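Long-range contacts in probable ABC transporter phosphite binding protein PhnD1 (Prochlorococcus marinus str. MIT 9301, PDB 5LQ8), which binds inorganic phosphite strongly, and methylphosphonate and phosphate only very weakly, probably as the solute-binding component of an ABC transporter: residues L58-F63 / Y206-Q211; V80-D85 / V229-D234; S106-L111 / E134-Q139. One frame throughout, in Å; residues are numbered along the deposited sequence.

Contact 1 of 3, residues L58-F63 / Y206-Q211; sequences LDLVWF and YHWVAQ. With GB (methylphosphonic acid ester group), chain B.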
loop_
_atom_site.group_PDB
_atom_site.type_symbol
_atom_site.label_atom_id
_atom_site.label_comp_id
_atom_site.label_asym_id
_atom_site.label_seq_id
_atom_site.Cartn_x
_atom_site.Cartn_y
_atom_site.Cartn_z
ATOM N N LEU A 58 13.458 -11.383 -3.140
ATOM C CA LEU A 58 12.558 -11.172 -1.983
ATOM C C LEU A 58 11.635 -12.383 -1.886
ATOM O O LEU A 58 11.126 -12.873 -2.934
ATOM C CB LEU A 58 11.738 -9.897 -2.140
ATOM C CG LEU A 58 12.497 -8.592 -2.295
ATOM C CD1 LEU A 58 11.543 -7.472 -2.703
ATOM C CD2 LEU A 58 13.155 -8.227 -0.976
ATOM N N ASP A 59 11.461 -12.908 -0.667
ATOM C CA ASP A 59 10.701 -14.145 -0.465
ATOM C C ASP A 59 9.277 -13.954 0.031
ATOM O O ASP A 59 8.393 -14.744 -0.276
ATOM C CB ASP A 59 11.402 -15.045 0.530
ATOM C CG ASP A 59 12.748 -15.465 0.078
ATOM O OD1 ASP A 59 12.869 -15.818 -1.125
ATOM O OD2 ASP A 59 13.680 -15.461 0.921
ATOM N N LEU A 60 9.090 -12.918 0.831
ATOM C CA LEU A 60 7.852 -12.591 1.538
ATOM C C LEU A 60 7.687 -11.086 1.534
ATOM O O LEU A 60 8.528 -10.388 2.081
ATOM C CB LEU A 60 7.863 -13.114 2.952
ATOM C CG LEU A 60 6.725 -12.703 3.860
ATOM C CD1 LEU A 60 5.383 -13.335 3.427
ATOM C CD2 LEU A 60 7.047 -13.030 5.327
ATOM N N VAL A 61 6.638 -10.577 0.899
ATOM C CA VAL A 61 6.547 -9.132 0.624
ATOM C C VAL A 61 5.168 -8.620 0.961
ATOM O O VAL A 61 4.162 -9.246 0.618
ATOM C CB VAL A 61 6.938 -8.772 -0.858
ATOM C CG1 VAL A 61 6.698 -7.299 -1.214
ATOM C CG2 VAL A 61 8.378 -9.211 -1.223
ATOM N N TRP A 62 5.156 -7.474 1.636
ATOM C CA TRP A 62 3.962 -6.672 1.944
ATOM C C TRP A 62 3.677 -5.781 0.743
ATOM O O TRP A 62 4.379 -4.802 0.454
ATOM C CB TRP A 62 4.209 -5.848 3.180
ATOM C CG TRP A 62 3.087 -5.015 3.675
ATOM C CD1 TRP A 62 3.071 -3.643 3.774
ATOM C CD2 TRP A 62 1.821 -5.459 4.190
ATOM N NE1 TRP A 62 1.894 -3.211 4.333
ATOM C CE2 TRP A 62 1.111 -4.307 4.587
ATOM C CE3 TRP A 62 1.201 -6.708 4.301
ATOM C CZ2 TRP A 62 -0.185 -4.381 5.130
ATOM C CZ3 TRP A 62 -0.068 -6.771 4.863
ATOM C CH2 TRP A 62 -0.732 -5.602 5.260
ATOM N N PHE A 63 2.684 -6.202 -0.027
ATOM C CA PHE A 63 2.320 -5.603 -1.294
ATOM C C PHE A 63 1.015 -4.822 -1.152
ATOM O O PHE A 63 0.168 -5.089 -0.243
ATOM C CB PHE A 63 2.090 -6.639 -2.414
ATOM C CG PHE A 63 3.308 -7.056 -3.142
ATOM C CD1 PHE A 63 4.032 -6.141 -3.887
ATOM C CD2 PHE A 63 3.741 -8.395 -3.088
ATOM C CE1 PHE A 63 5.192 -6.579 -4.600
ATOM C CE2 PHE A 63 4.886 -8.812 -3.746
ATOM C CZ PHE A 63 5.629 -7.892 -4.508
ATOM N N TYR A 206 -3.957 -4.062 0.754
ATOM C CA TYR A 206 -2.666 -4.659 1.133
ATOM C C TYR A 206 -2.762 -6.163 1.394
ATOM O O TYR A 206 -3.761 -6.666 1.889
ATOM C CB TYR A 206 -2.046 -4.002 2.339
ATOM C CG TYR A 206 -1.613 -2.572 2.147
ATOM C CD1 TYR A 206 -0.264 -2.262 2.067
ATOM C CD2 TYR A 206 -2.527 -1.517 2.143
ATOM C CE1 TYR A 206 0.138 -0.948 1.922
ATOM C CE2 TYR A 206 -2.119 -0.200 2.002
ATOM C CZ TYR A 206 -0.778 0.076 1.901
ATOM O OH TYR A 206 -0.321 1.359 1.729
ATOM N N HIS A 207 -1.688 -6.865 1.066
ATOM C CA HIS A 207 -1.528 -8.247 1.395
ATOM C C HIS A 207 -0.111 -8.728 1.332
ATOM O O HIS A 207 0.710 -8.197 0.584
ATOM C CB HIS A 207 -2.392 -9.150 0.541
ATOM C CG HIS A 207 -2.169 -9.032 -0.921
ATOM N ND1 HIS A 207 -2.488 -7.898 -1.640
ATOM C CD2 HIS A 207 -1.714 -9.937 -1.819
ATOM C CE1 HIS A 207 -2.217 -8.104 -2.919
ATOM N NE2 HIS A 207 -1.749 -9.328 -3.055
ATOM N N TRP A 208 0.159 -9.745 2.138
ATOM C CA TRP A 208 1.402 -10.478 2.108
ATOM C C TRP A 208 1.367 -11.535 1.047
ATOM O O TRP A 208 0.401 -12.269 0.914
ATOM C CB TRP A 208 1.674 -11.182 3.451
ATOM C CG TRP A 208 2.057 -10.343 4.611
ATOM C CD1 TRP A 208 1.279 -9.998 5.654
ATOM C CD2 TRP A 208 3.341 -9.769 4.859
ATOM N NE1 TRP A 208 1.996 -9.258 6.548
ATOM C CE2 TRP A 208 3.271 -9.101 6.071
ATOM C CE3 TRP A 208 4.537 -9.746 4.146
ATOM C CZ2 TRP A 208 4.363 -8.429 6.602
ATOM C CZ3 TRP A 208 5.652 -9.074 4.704
ATOM C CH2 TRP A 208 5.535 -8.423 5.890
ATOM N N VAL A 209 2.458 -11.614 0.307
ATOM C CA VAL A 209 2.666 -12.612 -0.726
ATOM C C VAL A 209 3.987 -13.337 -0.474
ATOM O O VAL A 209 5.036 -12.710 -0.267
ATOM C CB VAL A 209 2.706 -11.976 -2.113
ATOM C CG1 VAL A 209 2.868 -13.056 -3.190
ATOM C CG2 VAL A 209 1.493 -11.091 -2.387
ATOM N N ALA A 210 3.955 -14.664 -0.560
ATOM C CA ALA A 210 5.156 -15.523 -0.383
ATOM C C ALA A 210 5.477 -16.261 -1.663
ATOM O O ALA A 210 4.581 -16.580 -2.444
ATOM C CB ALA A 210 4.965 -16.534 0.745
ATOM N N GLN A 211 6.758 -16.512 -1.867
ATOM C CA GLN A 211 7.235 -17.338 -2.971
ATOM C C GLN A 211 6.616 -18.707 -2.779
ATOM O O GLN A 211 6.331 -19.135 -1.645
ATOM C CB GLN A 211 8.752 -17.457 -2.945
ATOM C CG GLN A 211 9.520 -16.192 -3.314
ATOM C CD GLN A 211 9.397 -15.753 -4.762
ATOM O OE1 GLN A 211 8.877 -16.475 -5.616
ATOM N NE2 GLN A 211 9.893 -14.555 -5.048
HETATM P P1 GB B . -1.037 0.870 -2.172
HETATM O O1 GB B . -0.995 0.052 -3.459
HETATM O O2 GB B . -2.484 1.256 -1.792
HETATM C C1 GB B . -0.490 -0.241 -0.986
HETATM O O3 GB B . -0.101 2.079 -2.233
#

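Contact 2 of 3, residues V80-D85 / V229-D234; sequences VIAQRD and VILNLD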
loop_
_atom_site.group_PDB
_atom_site.type_symbol
_atom_site.label_atom_id
_atom_site.label_comp_id
_atom_site.label_asym_id
_atom_site.label_seq_id
_atom_site.Cartn_x
_atom_site.Cartn_y
_atom_site.Cartn_z
ATOM N N VAL A 80 -0.752 -16.054 -1.787
ATOM C CA VAL A 80 -1.370 -15.032 -0.923
ATOM C C VAL A 80 -1.464 -15.584 0.490
ATOM O O VAL A 80 -2.038 -16.645 0.708
ATOM C CB VAL A 80 -2.752 -14.514 -1.414
ATOM C CG1 VAL A 80 -3.273 -13.422 -0.493
ATOM C CG2 VAL A 80 -2.647 -14.031 -2.839
ATOM N N ILE A 81 -0.900 -14.842 1.434
ATOM C CA ILE A 81 -0.745 -15.293 2.828
ATOM C C ILE A 81 -1.771 -14.676 3.782
ATOM O O ILE A 81 -2.480 -15.389 4.496
ATOM C CB ILE A 81 0.705 -15.013 3.306
ATOM C CG1 ILE A 81 1.716 -15.863 2.513
ATOM C CG2 ILE A 81 0.907 -15.194 4.809
ATOM C CD1 ILE A 81 1.749 -17.325 2.896
ATOM N N ALA A 82 -1.832 -13.353 3.813
ATOM C CA ALA A 82 -2.627 -12.621 4.834
ATOM C C ALA A 82 -2.795 -11.170 4.473
ATOM O O ALA A 82 -2.091 -10.654 3.607
ATOM C CB ALA A 82 -1.971 -12.706 6.209
ATOM N N GLN A 83 -3.718 -10.534 5.170
ATOM C CA GLN A 83 -4.074 -9.137 5.033
ATOM C C GLN A 83 -4.510 -8.674 6.415
ATOM O O GLN A 83 -4.493 -9.470 7.348
ATOM C CB GLN A 83 -5.174 -8.953 3.963
ATOM C CG GLN A 83 -6.531 -9.508 4.360
ATOM C CD GLN A 83 -7.585 -9.572 3.271
ATOM O OE1 GLN A 83 -8.261 -10.602 3.101
ATOM N NE2 GLN A 83 -7.781 -8.512 2.602
ATOM N N ARG A 84 -4.891 -7.408 6.525
ATOM C CA ARG A 84 -5.582 -6.870 7.720
ATOM C C ARG A 84 -7.081 -6.806 7.470
ATOM O O ARG A 84 -7.542 -6.842 6.350
ATOM C CB ARG A 84 -5.043 -5.492 8.081
ATOM C CG ARG A 84 -3.509 -5.471 8.211
ATOM C CD ARG A 84 -2.933 -4.061 8.151
ATOM N NE ARG A 84 -3.258 -3.419 6.878
ATOM C CZ ARG A 84 -2.931 -2.179 6.563
ATOM N NH1 ARG A 84 -2.267 -1.409 7.426
ATOM N NH2 ARG A 84 -3.263 -1.695 5.396
ATOM N N ASP A 85 -7.865 -6.647 8.528
ATOM C CA ASP A 85 -9.322 -6.457 8.363
ATOM C C ASP A 85 -9.660 -5.301 7.428
ATOM O O ASP A 85 -10.462 -5.454 6.504
ATOM C CB ASP A 85 -9.994 -6.232 9.715
ATOM C CG ASP A 85 -10.008 -7.470 10.545
ATOM O OD1 ASP A 85 -10.720 -8.440 10.140
ATOM O OD2 ASP A 85 -9.281 -7.487 11.578
ATOM N N VAL A 229 2.399 -18.291 11.660
ATOM C CA VAL A 229 3.095 -17.252 12.458
ATOM C C VAL A 229 2.421 -15.892 12.290
ATOM O O VAL A 229 2.087 -15.202 13.250
ATOM C CB VAL A 229 4.604 -17.189 12.121
ATOM C CG1 VAL A 229 5.291 -15.980 12.765
ATOM C CG2 VAL A 229 5.272 -18.476 12.579
ATOM N N ILE A 230 2.189 -15.530 11.034
ATOM C CA ILE A 230 1.627 -14.211 10.715
ATOM C C ILE A 230 0.179 -14.100 11.220
ATOM O O ILE A 230 -0.207 -13.151 11.881
ATOM C CB ILE A 230 1.731 -13.949 9.203
ATOM C CG1 ILE A 230 3.222 -13.875 8.782
ATOM C CG2 ILE A 230 1.029 -12.657 8.811
ATOM C CD1 ILE A 230 3.443 -13.691 7.305
ATOM N N LEU A 231 -0.607 -15.111 10.926
ATOM C CA LEU A 231 -2.007 -15.139 11.337
ATOM C C LEU A 231 -2.170 -15.212 12.877
ATOM O O LEU A 231 -3.156 -14.712 13.437
ATOM C CB LEU A 231 -2.719 -16.288 10.647
ATOM C CG LEU A 231 -2.893 -16.161 9.124
ATOM C CD1 LEU A 231 -3.582 -17.399 8.542
ATOM C CD2 LEU A 231 -3.645 -14.920 8.711
ATOM N N ASN A 232 -1.182 -15.810 13.542
ATOM C CA ASN A 232 -1.233 -15.985 15.021
ATOM C C ASN A 232 -0.619 -14.850 15.838
ATOM O O ASN A 232 -0.596 -14.917 17.056
ATOM C CB ASN A 232 -0.641 -17.336 15.458
ATOM C CG ASN A 232 -1.422 -18.544 14.921
ATOM O OD1 ASN A 232 -0.851 -19.610 14.677
ATOM N ND2 ASN A 232 -2.706 -18.400 14.749
ATOM N N LEU A 233 -0.132 -13.797 15.191
ATOM C CA LEU A 233 0.305 -12.620 15.939
ATOM C C LEU A 233 -0.852 -12.092 16.801
ATOM O O LEU A 233 -1.970 -11.899 16.354
ATOM C CB LEU A 233 0.856 -11.520 15.044
ATOM C CG LEU A 233 2.164 -11.842 14.302
ATOM C CD1 LEU A 233 2.464 -10.811 13.205
ATOM C CD2 LEU A 233 3.346 -11.938 15.239
ATOM N N ASP A 234 -0.546 -11.848 18.050
ATOM C CA ASP A 234 -1.552 -11.730 19.120
ATOM C C ASP A 234 -1.284 -10.412 19.843
ATOM O O ASP A 234 -0.239 -10.234 20.479
ATOM C CB ASP A 234 -1.424 -12.926 20.081
ATOM C CG ASP A 234 -2.291 -12.803 21.362
ATOM O OD1 ASP A 234 -3.294 -12.063 21.409
ATOM O OD2 ASP A 234 -1.942 -13.511 22.320
#

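Contact 3 of 3, residues S106-L111 / E134-Q139; sequences SNIKGL and EYFLNQ. With GB (methylphosphonic acid ester group), chain C.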
loop_
_atom_site.group_PDB
_atom_site.type_symbol
_atom_site.label_atom_id
_atom_site.label_comp_id
_atom_site.label_asym_id
_atom_site.label_seq_id
_atom_site.Cartn_x
_atom_site.Cartn_y
_atom_site.Cartn_z
ATOM N N SER A 106 -19.803 15.298 -1.811
ATOM C CA SER A 106 -20.673 14.206 -1.338
ATOM C C SER A 106 -21.201 13.288 -2.444
ATOM O O SER A 106 -22.029 12.425 -2.200
ATOM C CB SER A 106 -21.901 14.787 -0.599
ATOM O OG SER A 106 -21.566 15.794 0.333
ATOM N N ASN A 107 -20.756 13.504 -3.663
ATOM C CA ASN A 107 -21.102 12.617 -4.772
ATOM C C ASN A 107 -19.865 12.606 -5.621
ATOM O O ASN A 107 -19.241 13.649 -5.823
ATOM C CB ASN A 107 -22.324 13.090 -5.570
ATOM C CG ASN A 107 -22.646 12.178 -6.758
ATOM O OD1 ASN A 107 -22.118 12.376 -7.850
ATOM N ND2 ASN A 107 -23.518 11.179 -6.551
ATOM N N ILE A 108 -19.505 11.415 -6.084
ATOM C CA ILE A 108 -18.347 11.219 -6.973
ATOM C C ILE A 108 -18.237 12.291 -8.089
ATOM O O ILE A 108 -17.157 12.663 -8.493
ATOM C CB ILE A 108 -18.331 9.782 -7.561
ATOM C CG1 ILE A 108 -16.980 9.472 -8.213
ATOM C CG2 ILE A 108 -19.517 9.553 -8.507
ATOM C CD1 ILE A 108 -16.912 8.090 -8.850
ATOM N N LYS A 109 -19.367 12.824 -8.545
ATOM C CA LYS A 109 -19.371 13.800 -9.672
ATOM C C LYS A 109 -18.715 15.170 -9.342
ATOM O O LYS A 109 -18.275 15.900 -10.244
ATOM C CB LYS A 109 -20.796 13.999 -10.206
ATOM C CG LYS A 109 -21.446 12.717 -10.700
ATOM C CD LYS A 109 -21.165 12.404 -12.153
ATOM C CE LYS A 109 -22.076 11.276 -12.631
ATOM N NZ LYS A 109 -21.612 10.713 -13.927
ATOM N N GLY A 110 -18.658 15.467 -8.046
ATOM C CA GLY A 110 -17.950 16.622 -7.471
ATOM C C GLY A 110 -16.433 16.615 -7.647
ATOM O O GLY A 110 -15.774 17.618 -7.398
ATOM N N LEU A 111 -15.872 15.483 -8.059
ATOM C CA LEU A 111 -14.435 15.436 -8.438
ATOM C C LEU A 111 -14.108 16.294 -9.659
ATOM O O LEU A 111 -12.945 16.647 -9.866
ATOM C CB LEU A 111 -13.957 14.000 -8.703
ATOM C CG LEU A 111 -13.920 13.070 -7.504
ATOM C CD1 LEU A 111 -13.584 11.663 -8.045
ATOM C CD2 LEU A 111 -12.963 13.514 -6.395
ATOM N N GLU A 134 -7.697 7.266 -9.782
ATOM C CA GLU A 134 -7.862 7.514 -11.245
ATOM C C GLU A 134 -9.188 6.890 -11.759
ATOM O O GLU A 134 -9.909 7.504 -12.551
ATOM C CB GLU A 134 -6.661 7.042 -12.032
ATOM C CG GLU A 134 -6.790 7.387 -13.517
ATOM C CD GLU A 134 -5.545 7.257 -14.373
ATOM O OE1 GLU A 134 -4.549 6.696 -13.926
ATOM O OE2 GLU A 134 -5.621 7.699 -15.537
ATOM N N TYR A 135 -9.512 5.712 -11.243
ATOM C CA TYR A 135 -10.755 5.011 -11.600
ATOM C C TYR A 135 -11.943 5.876 -11.276
ATOM O O TYR A 135 -12.837 6.057 -12.091
ATOM C CB TYR A 135 -10.853 3.659 -10.893
ATOM C CG TYR A 135 -12.143 2.920 -11.092
ATOM C CD1 TYR A 135 -12.377 2.241 -12.301
ATOM C CD2 TYR A 135 -13.075 2.809 -10.072
ATOM C CE1 TYR A 135 -13.535 1.511 -12.469
ATOM C CE2 TYR A 135 -14.232 2.081 -10.251
ATOM C CZ TYR A 135 -14.432 1.429 -11.458
ATOM O OH TYR A 135 -15.563 0.692 -11.665
ATOM N N PHE A 136 -11.947 6.416 -10.073
ATOM C CA PHE A 136 -13.081 7.243 -9.612
ATOM C C PHE A 136 -13.092 8.605 -10.309
ATOM O O PHE A 136 -14.135 9.076 -10.716
ATOM C CB PHE A 136 -13.090 7.421 -8.121
ATOM C CG PHE A 136 -13.233 6.139 -7.336
ATOM C CD1 PHE A 136 -14.304 5.269 -7.539
ATOM C CD2 PHE A 136 -12.318 5.835 -6.340
ATOM C CE1 PHE A 136 -14.415 4.098 -6.793
ATOM C CE2 PHE A 136 -12.404 4.645 -5.614
ATOM C CZ PHE A 136 -13.468 3.774 -5.829
ATOM N N LEU A 137 -11.930 9.234 -10.451
ATOM C CA LEU A 137 -11.835 10.466 -11.268
ATOM C C LEU A 137 -12.482 10.251 -12.635
ATOM O O LEU A 137 -13.314 11.062 -13.090
ATOM C CB LEU A 137 -10.364 10.897 -11.452
ATOM C CG LEU A 137 -9.793 11.632 -10.233
ATOM C CD1 LEU A 137 -8.267 11.553 -10.220
ATOM C CD2 LEU A 137 -10.273 13.081 -10.158
ATOM N N ASN A 138 -12.116 9.140 -13.266
ATOM C CA ASN A 138 -12.622 8.767 -14.594
ATOM C C ASN A 138 -14.120 8.578 -14.574
ATOM O O ASN A 138 -14.808 8.971 -15.530
ATOM C CB ASN A 138 -11.935 7.524 -15.171
ATOM C CG ASN A 138 -10.495 7.781 -15.646
ATOM O OD1 ASN A 138 -9.950 8.909 -15.646
ATOM N ND2 ASN A 138 -9.859 6.707 -16.037
ATOM N N GLN A 139 -14.637 7.999 -13.501
ATOM C CA GLN A 139 -16.111 7.808 -13.402
ATOM C C GLN A 139 -16.834 9.165 -13.432
ATOM O O GLN A 139 -17.924 9.306 -13.955
ATOM C CB GLN A 139 -16.500 7.062 -12.120
ATOM C CG GLN A 139 -16.339 5.555 -12.236
ATOM C CD GLN A 139 -16.947 4.787 -11.073
ATOM O OE1 GLN A 139 -16.701 5.095 -9.912
ATOM N NE2 GLN A 139 -17.724 3.764 -11.385
HETATM P P1 GB C . -16.842 0.126 -15.097
HETATM O O1 GB C . -16.913 -1.026 -16.051
HETATM O O2 GB C . -15.704 1.077 -15.415
HETATM C C1 GB C . -18.446 0.947 -15.395
HETATM O O3 GB C . -16.780 -0.332 -13.661
#

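Contact 1 of 3, residues L58-F63 / Y206-Q211
Trp62 and Tyr206 lie with their ring planes near parallel at 22° but strongly offset. Tyr206 CD1 comes within 3.3 Å of Trp62 NE1, while Tyr206 CB sits over the face of the indole's six-membered ring, 3.4 Å from Trp62 CZ2. Trp62 in turn directs the edge of that ring at the face of Trp208, its CE3 3.5 Å from Trp208 NE1. Leu60 extends the row: with chi1 at 172° its CG swings away from the backbone N and meets Trp208 CE3 at 3.7 Å. On the other face of the sheet, Val209 CG2 touches the edge of Phe63 at CD2 (3.6 Å). Antiparallel strands 60-63 and 207-210 set these positions through paired backbone bonds between Val61 and Val209 and between Phe63 and His207. Beyond them, Gln211 NE2 donates to Leu58 O at 3.0 Å, almost straight (179°), and also bonds Phe53 O. Tyr206 OH bonds Asp13, Arg84 makes a cation-pi contact with the ring, and the ligand methyl lies over one ring face at a doubtfully short distance. A serine in place of this tyrosine would probably leave Asp13 without its phenolic partner and open a gap beside the Trp62 indole. Neighbouring strands of one lobe's sheet, and the residue leading into one of them, thus hold an aromatic cluster whose Tyr206 end reaches the ligand site of a periplasmic binding protein.

Contact 2 of 3, residues V80-D85 / V229-D234
Strand 79-83 passes the last turn of helix 222-231 without any hydrogen bond between the two segments, Ala82 and Leu231 coming nearest with their CA atoms 7.0 Å apart. This is helix-on-sheet packing in an alpha/beta lobe of a periplasmic binding protein, carried by four aliphatic side chains. Ala82 points its CB at the helix and meets two neighbouring residues there: Leu231 CD2 at 3.7 Å and Ile230 CG2 at 4.0 Å. Its single methyl lets the backbone of the strand approach closely. Alongside, Ile81 and Ile230 cross at about a right angle and touch through methyl groups, Ile81 CG2 to Ile230 CD1 at 3.9 Å. Ile230 reaches that far because its chain is extended beyond CG1 (chi2 177°), which carries CD1 out toward the strand. The same apolar layer continues along the sheet to neighbouring residues: Ile81 packs on Trp208 and Ala210, and Ile230 on Trp208 and on Phe26 of helix 16-34. Leu233 N makes a weak bond back to Ile230 O. The carbonyl Ile81 O is buried with no hydrogen-bonding partner, its nearest atom across the contact being Leu231 CD2 at 4.4 Å.

Contact 3 of 3, residues S106-L111 / E134-Q139
Ile108 drives its CD1 against the final turn of helix 127-139, between the Phe136 and Gln139 side chains, so that the 3-10 turn beginning at 108 packs on the helix within an alpha/beta lobe of the binding-protein fold. Its side chain is fully stretched, CG1 anti to the backbone N (chi1 -167°) and CD1 continuing the line, which brings the methyl 3.9 Å from Phe136 CB. Gln139 crosses Ile108 at about a right angle: its CB lies 3.5 Å from Ile108 CD1 and its OE1 3.2 Å from the same methyl, a tight fit with no polar bond. That OE1 also lies in the plane of the Phe136 ring, at its edge, whereas Ile108 CD1 approaches the ring obliquely. One turn further, Leu111 points at the helix backbone, its CD1 3.8 Å from Leu137 N, and its CB meets Leu137 CD2 at 4.1 Å. Trp198 of strand 194-199 packs on Ile108, Leu111 and Phe136 alike, joining turn and helix to the sheet. The turn itself starts with an Asx turn, Asn107 OD1 accepting from Lys109 N at 2.9 Å. Tyr135 points elsewhere from the helix, and together with Lys269 it binds a second methylphosphonate group: Tyr135 OH donates at 2.6 Å to O3 of that group, which atom lies in the plane of the ring at its edge.

Following the chain from the N terminus, the first contact segment met is 58-63, and its pairing with 206-211 in contact 1 closes a loop of 142 residues. Strand 79-83 follows within that loop, but its partner, helix 222-231, comes after 207-210, so contact 2 crosses contact 1. Strand 207-210 lies between 60-63 and 79-83 in the six-strand sheet, which puts both contacts in one lobe. Contact 3 closes a short loop, 106-111 to 134-139, nested inside both of the others. It lies on the far side of the chain's centre, about 31 Å from contact 1 between centres, and ties a turn to a helix beside the five-strand sheet.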